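Local coordinates for WbmS, polysaccharide deacetylase involved in O-antigen biosynthesis (PDB 3HFT), which probably removes acetyl groups from a polysaccharide during O-antigen biosynthesis and binds a zinc ion, at residues 89-94 / 112-117. Sequence-based numbering, arbitrary orientation.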
# COMPACT_ATOMS: atom_id res chain seq x y z
N LEU A 89 11.24 5.80 -18.70
CA LEU A 89 11.69 4.47 -18.29
C LEU A 89 11.87 4.50 -16.77
O LEU A 89 12.58 5.36 -16.24
CB LEU A 89 13.00 4.11 -18.97
CG LEU A 89 13.57 2.70 -18.69
CD1 LEU A 89 12.62 1.58 -19.16
CD2 LEU A 89 14.99 2.51 -19.30
N GLY A 90 11.21 3.57 -16.10
CA GLY A 90 11.38 3.36 -14.67
C GLY A 90 11.79 1.91 -14.44
O GLY A 90 12.10 1.17 -15.39
N VAL A 91 11.81 1.51 -13.17
CA VAL A 91 12.25 0.15 -12.79
C VAL A 91 11.17 -0.66 -12.12
O VAL A 91 10.27 -0.11 -11.46
CB VAL A 91 13.55 0.22 -11.89
CG1 VAL A 91 14.73 0.65 -12.74
CG2 VAL A 91 13.35 1.16 -10.68
N HIS A 92 11.27 -1.98 -12.32
CA HIS A 92 10.36 -2.97 -11.77
C HIS A 92 11.16 -4.06 -11.04
O HIS A 92 11.29 -5.19 -11.51
CB HIS A 92 9.52 -3.55 -12.91
CG HIS A 92 8.22 -4.16 -12.48
ND1 HIS A 92 7.24 -3.45 -11.82
CD2 HIS A 92 7.71 -5.40 -12.68
CE1 HIS A 92 6.20 -4.24 -11.61
NE2 HIS A 92 6.47 -5.43 -12.11
N PRO A 93 11.69 -3.72 -9.86
CA PRO A 93 12.49 -4.65 -9.08
C PRO A 93 11.64 -5.81 -8.57
O PRO A 93 10.44 -5.63 -8.28
CB PRO A 93 12.96 -3.78 -7.90
CG PRO A 93 11.91 -2.78 -7.74
CD PRO A 93 11.51 -2.43 -9.15
N ASN A 94 12.26 -6.99 -8.48
CA ASN A 94 11.58 -8.19 -8.02
C ASN A 94 12.11 -8.69 -6.70
O ASN A 94 13.19 -9.33 -6.63
CB ASN A 94 11.75 -9.30 -9.04
CG ASN A 94 10.99 -10.55 -8.65
OD1 ASN A 94 10.07 -10.52 -7.82
ND2 ASN A 94 11.34 -11.64 -9.28
N ASP A 112 19.66 -2.35 -6.29
CA ASP A 112 20.82 -1.79 -6.97
C ASP A 112 21.05 -2.45 -8.32
O ASP A 112 21.35 -1.77 -9.30
CB ASP A 112 22.05 -1.89 -6.08
CG ASP A 112 22.04 -0.88 -4.92
OD1 ASP A 112 21.26 0.12 -4.95
OD2 ASP A 112 22.82 -1.10 -3.97
N ARG A 113 20.87 -3.76 -8.41
CA ARG A 113 20.99 -4.42 -9.70
C ARG A 113 19.95 -3.95 -10.68
O ARG A 113 20.25 -3.73 -11.84
CB ARG A 113 20.88 -5.93 -9.58
CG ARG A 113 22.17 -6.64 -9.36
CD ARG A 113 22.03 -8.09 -9.79
NE ARG A 113 20.99 -8.79 -9.05
CZ ARG A 113 21.14 -9.27 -7.82
NH1 ARG A 113 22.27 -9.10 -7.17
NH2 ARG A 113 20.14 -9.90 -7.22
N THR A 114 18.71 -3.80 -10.23
CA THR A 114 17.62 -3.35 -11.11
C THR A 114 17.85 -1.92 -11.61
O THR A 114 17.55 -1.59 -12.77
CB THR A 114 16.28 -3.39 -10.37
OG1 THR A 114 16.14 -4.66 -9.72
CG2 THR A 114 15.12 -3.17 -11.33
N LEU A 115 18.38 -1.07 -10.74
CA LEU A 115 18.64 0.32 -11.10
C LEU A 115 19.67 0.45 -12.21
O LEU A 115 19.68 1.45 -12.91
CB LEU A 115 19.07 1.12 -9.86
CG LEU A 115 17.91 1.44 -8.91
CD1 LEU A 115 18.43 1.92 -7.56
CD2 LEU A 115 17.02 2.46 -9.56
N GLU A 116 20.52 -0.57 -12.38
CA GLU A 116 21.50 -0.55 -13.44
C GLU A 116 20.80 -0.52 -14.80
O GLU A 116 21.39 -0.12 -15.79
CB GLU A 116 22.40 -1.78 -13.36
CG GLU A 116 23.23 -1.85 -12.10
CD GLU A 116 24.17 -3.04 -12.06
OE1 GLU A 116 24.30 -3.78 -13.05
OE2 GLU A 116 24.80 -3.22 -11.00
N LEU A 117 19.54 -0.96 -14.85
CA LEU A 117 18.79 -0.94 -16.10
C LEU A 117 18.34 0.47 -16.54
O LEU A 117 18.06 0.70 -17.71
CB LEU A 117 17.53 -1.79 -15.96
CG LEU A 117 17.63 -3.27 -15.61
CD1 LEU A 117 16.21 -3.83 -15.38
CD2 LEU A 117 18.35 -4.00 -16.71
O HOH W 1 14.83 -7.28 -10.01
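Leu89 reaches Leu117 with one methyl: its CD2 lies 3.9 Å from the carbonyl O of Leu117, an oxygen that Arg82 also holds by a hydrogen bond. CG stands anti to the backbone N (chi1 -177°), which carries CD2 to this carbonyl; the leucine also packs on Leu78 and Ile81 of helix 77-83. Two residues on, Val91 presents both methyls to segment 112-117, and they part to different neighbours. CG1 rests 3.6 Å from the carbonyl O of Thr114, the oxygen that also accepts the backbone bond from Leu117 N. Leu115 sets out away from the strand, and its end methyl CD2 returns to meet Val91 CG2 at 4.1 Å. At the branch point, Val91 CB packs against Thr114 CG2 at 3.8 Å, the two side chains slanting across each other. His92, just past the C-terminal end of strand 87-91, turns its ring away from the helix and gives NE2 to the zinc ion shared with Asp46 and His127, as is usual for a metal ligand in polysaccharide deacetylases. Pro93 sits against both branches of Thr114, its CA 3.7 Å from OG1 and 3.8 Å from CG2. With chi1 at -48°, OG1 stays beside the threonine's own N and bonds back to Ile110 O. At Asn94 a water accepts from the backbone N at 3.0 Å and donates to Thr114 OG1 at 2.9 Å. Helix 107-115 thus packs on the outermost strand, within this chain, of the five-stranded parallel sheet through van der Waals contacts of methyls and proline ring with a threonine and two carbonyl oxygens, plus this water. Because Ile110 O can only accept, OG1 gives its proton to its own helix and receives the water's, which fixes the hydroxyl's rotation.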